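PDB 6F72: VAO-type flavoprotein oxidase VAO615 from Myceliophthora thermophila, which carries bicovalently bound FAD and probably acts as an oxidase whose reduced flavin reacts rapidly with molecular oxygen, its substrate still unidentified. Local coordinates for residues A[104-109]-A[482-487]. Residues are numbered along the deposited sequence; the frame is centred on the assembly and turned at random.
Sequences QNYSCV and WDWDAS. With NAG (2-acetamido-2-deoxy-beta-D-glucopyranose), chain C.
Y106 meets W482 and W484 in an aromatic cluster that joins two loops, the type I' turn Q104–S107 at the end of helix 101-104 and the type I turn D483–A486 that leads into helix 488-508. Y106 meets each indole obliquely. It brings its phenol end to the benzo corner of W482, where Y106 CZ lies 3.3 Å from W482 CZ2, with the planes 44° apart. Against W484 the Y106 ring stands almost perpendicular, at 87°, and its CE1 flank passes W484 CZ3 at 3.9 Å. The two tryptophans also pack on each other: NE1 of W482 sits 3.1 Å above the ring plane of W484, over its centre. CG of W482 is anti to the backbone N (chi1 -175°), and from there the indole lies against the face of W484 and reaches the tyrosine with CZ2 and CH2.

V109 and Q104 meet the benzo end of W484. V109 CG1 touches W484 CH2 at 3.8 Å, while the Q104 amide comes to the indole edge nearly coplanar with it. OE1 of Q104 accepts a hydrogen bond from W84, and NE1 of W484 donates to D85, which probably helps hold the indole's rotation. M491 of helix 488-508 packs on both Y106 and W482.

N105, just before Y106 and with positive phi, carries the N-linked glycan on ND2, while C108, two residues beyond Y106, pairs with C118 in a disulfide. A water links the two loops, in the plane of the Y106 ring. An alanine in place of Y106 would probably leave a gap beside both indoles and deprive this water of the hydroxyl that donates to it. The water accepts from Y106 OH at 2.6 Å and donates to D483 O and A486 O, the latter 2.8 Å from the water oxygen.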
loop_
_atom_site.group_PDB
_atom_site.type_symbol
_atom_site.label_atom_id
_atom_site.label_comp_id
_atom_site.label_asym_id
_atom_site.label_seq_id
_atom_site.Cartn_x
_atom_site.Cartn_y
_atom_site.Cartn_z
ATOM N N GLN A 104 -10.890 5.536 -11.166
ATOM C CA GLN A 104 -10.996 6.016 -12.558
ATOM C C GLN A 104 -12.482 6.170 -12.883
ATOM O O GLN A 104 -12.891 7.195 -13.419
ATOM C CB GLN A 104 -10.341 5.053 -13.550
ATOM C CG GLN A 104 -8.825 5.062 -13.495
ATOM C CD GLN A 104 -8.197 3.812 -14.081
ATOM O OE1 GLN A 104 -8.852 3.043 -14.775
ATOM N NE2 GLN A 104 -6.908 3.610 -13.801
ATOM N N ASN A 105 -13.278 5.168 -12.487
ATOM C CA ASN A 105 -14.742 5.229 -12.537
ATOM C C ASN A 105 -15.296 5.609 -13.931
ATOM O O ASN A 105 -16.259 6.371 -14.051
ATOM C CB ASN A 105 -15.283 6.175 -11.449
ATOM C CG ASN A 105 -16.709 5.864 -11.068
ATOM O OD1 ASN A 105 -17.184 4.759 -11.289
ATOM N ND2 ASN A 105 -17.392 6.833 -10.482
ATOM N N TYR A 106 -14.642 5.079 -14.964
ATOM C CA TYR A 106 -15.036 5.246 -16.374
ATOM C C TYR A 106 -14.967 6.687 -16.918
ATOM O O TYR A 106 -15.466 6.947 -18.018
ATOM C CB TYR A 106 -16.438 4.648 -16.631
ATOM C CG TYR A 106 -16.625 3.213 -16.153
ATOM C CD1 TYR A 106 -16.314 2.136 -16.995
ATOM C CD2 TYR A 106 -17.133 2.930 -14.873
ATOM C CE1 TYR A 106 -16.489 0.820 -16.577
ATOM C CE2 TYR A 106 -17.314 1.611 -14.447
ATOM C CZ TYR A 106 -16.995 0.563 -15.307
ATOM O OH TYR A 106 -17.165 -0.747 -14.935
ATOM N N SER A 107 -14.352 7.610 -16.172
ATOM C CA SER A 107 -14.358 9.029 -16.546
ATOM C C SER A 107 -13.524 9.301 -17.782
ATOM O O SER A 107 -13.917 10.101 -18.636
ATOM C CB SER A 107 -13.894 9.917 -15.408
ATOM O OG SER A 107 -14.694 9.723 -14.258
ATOM N N CYS A 108 -12.376 8.631 -17.858
ATOM C CA CYS A 108 -11.459 8.752 -18.976
ATOM C C CYS A 108 -10.541 7.546 -19.000
ATOM O O CYS A 108 -9.378 7.622 -18.610
ATOM C CB CYS A 108 -10.650 10.056 -18.913
ATOM S SG CYS A 108 -9.675 10.315 -20.418
ATOM N N VAL A 109 -11.087 6.432 -19.467
ATOM C CA VAL A 109 -10.399 5.142 -19.469
ATOM C C VAL A 109 -10.262 4.633 -20.905
ATOM O O VAL A 109 -10.985 5.115 -21.786
ATOM C CB VAL A 109 -11.155 4.111 -18.597
ATOM C CG1 VAL A 109 -11.055 4.481 -17.117
ATOM C CG2 VAL A 109 -12.612 3.962 -19.052
ATOM N N TRP A 482 -10.944 -6.236 -11.376
ATOM C CA TRP A 482 -11.842 -5.423 -12.191
ATOM C C TRP A 482 -12.169 -6.191 -13.473
ATOM O O TRP A 482 -11.384 -7.036 -13.920
ATOM C CB TRP A 482 -11.168 -4.103 -12.512
ATOM C CG TRP A 482 -12.000 -3.118 -13.225
ATOM C CD1 TRP A 482 -12.024 -2.897 -14.572
ATOM C CD2 TRP A 482 -12.924 -2.186 -12.645
ATOM N NE1 TRP A 482 -12.900 -1.895 -14.864
ATOM C CE2 TRP A 482 -13.467 -1.430 -13.709
ATOM C CE3 TRP A 482 -13.346 -1.914 -11.334
ATOM C CZ2 TRP A 482 -14.412 -0.410 -13.509
ATOM C CZ3 TRP A 482 -14.289 -0.896 -11.132
ATOM C CH2 TRP A 482 -14.811 -0.156 -12.223
ATOM N N ASP A 483 -13.335 -5.918 -14.050
ATOM C CA ASP A 483 -13.758 -6.598 -15.265
ATOM C C ASP A 483 -14.274 -5.567 -16.255
ATOM O O ASP A 483 -15.360 -4.994 -16.076
ATOM C CB ASP A 483 -14.810 -7.678 -14.955
ATOM C CG ASP A 483 -15.204 -8.506 -16.176
ATOM O OD1 ASP A 483 -14.705 -8.277 -17.313
ATOM O OD2 ASP A 483 -16.045 -9.399 -15.985
ATOM N N TRP A 484 -13.474 -5.345 -17.299
ATOM C CA TRP A 484 -13.796 -4.368 -18.330
ATOM C C TRP A 484 -14.980 -4.753 -19.247
ATOM O O TRP A 484 -15.519 -3.887 -19.942
ATOM C CB TRP A 484 -12.543 -4.023 -19.138
ATOM C CG TRP A 484 -11.583 -3.153 -18.362
ATOM C CD1 TRP A 484 -10.338 -3.497 -17.926
ATOM C CD2 TRP A 484 -11.807 -1.803 -17.925
ATOM N NE1 TRP A 484 -9.758 -2.440 -17.254
ATOM C CE2 TRP A 484 -10.637 -1.389 -17.232
ATOM C CE3 TRP A 484 -12.873 -0.893 -18.067
ATOM C CZ2 TRP A 484 -10.504 -0.107 -16.676
ATOM C CZ3 TRP A 484 -12.745 0.381 -17.518
ATOM C CH2 TRP A 484 -11.562 0.761 -16.814
ATOM N N ASP A 485 -15.380 -6.029 -19.236
ATOM C CA ASP A 485 -16.590 -6.494 -19.953
ATOM C C ASP A 485 -17.881 -6.334 -19.159
ATOM O O ASP A 485 -18.980 -6.411 -19.730
ATOM C CB ASP A 485 -16.469 -7.969 -20.314
ATOM C CG ASP A 485 -15.362 -8.251 -21.283
ATOM O OD1 ASP A 485 -14.916 -7.344 -22.009
ATOM O OD2 ASP A 485 -14.933 -9.415 -21.337
ATOM N N ALA A 486 -17.757 -6.185 -17.845
ATOM C CA ALA A 486 -18.908 -6.078 -16.955
ATOM C C ALA A 486 -19.453 -4.658 -17.031
ATOM O O ALA A 486 -18.775 -3.764 -17.513
ATOM C CB ALA A 486 -18.502 -6.442 -15.520
ATOM N N SER A 487 -20.671 -4.448 -16.549
ATOM C CA SER A 487 -21.232 -3.104 -16.478
ATOM C C SER A 487 -20.651 -2.273 -15.310
ATOM O O SER A 487 -20.087 -2.844 -14.371
ATOM C CB SER A 487 -22.755 -3.176 -16.387
ATOM O OG SER A 487 -23.155 -3.530 -15.083
HETATM C C1 NAG C . -18.744 6.657 -10.027
HETATM C C2 NAG C . -18.520 6.726 -8.498
HETATM C C3 NAG C . -19.851 6.775 -7.753
HETATM C C4 NAG C . -20.788 7.877 -8.274
HETATM C C5 NAG C . -20.850 7.857 -9.806
HETATM C C6 NAG C . -21.543 9.094 -10.366
HETATM C C7 NAG C . -16.475 5.755 -7.491
HETATM C C8 NAG C . -15.843 4.486 -7.013
HETATM N N2 NAG C . -17.716 5.621 -7.981
HETATM O O3 NAG C . -19.591 6.973 -6.357
HETATM O O4 NAG C . -22.127 7.652 -7.810
HETATM O O5 NAG C . -19.553 7.771 -10.410
HETATM O O6 NAG C . -22.034 8.745 -11.664
HETATM O O7 NAG C . -15.873 6.816 -7.413
HETATM O O HOH W 1 -16.422 -2.562 -16.645
#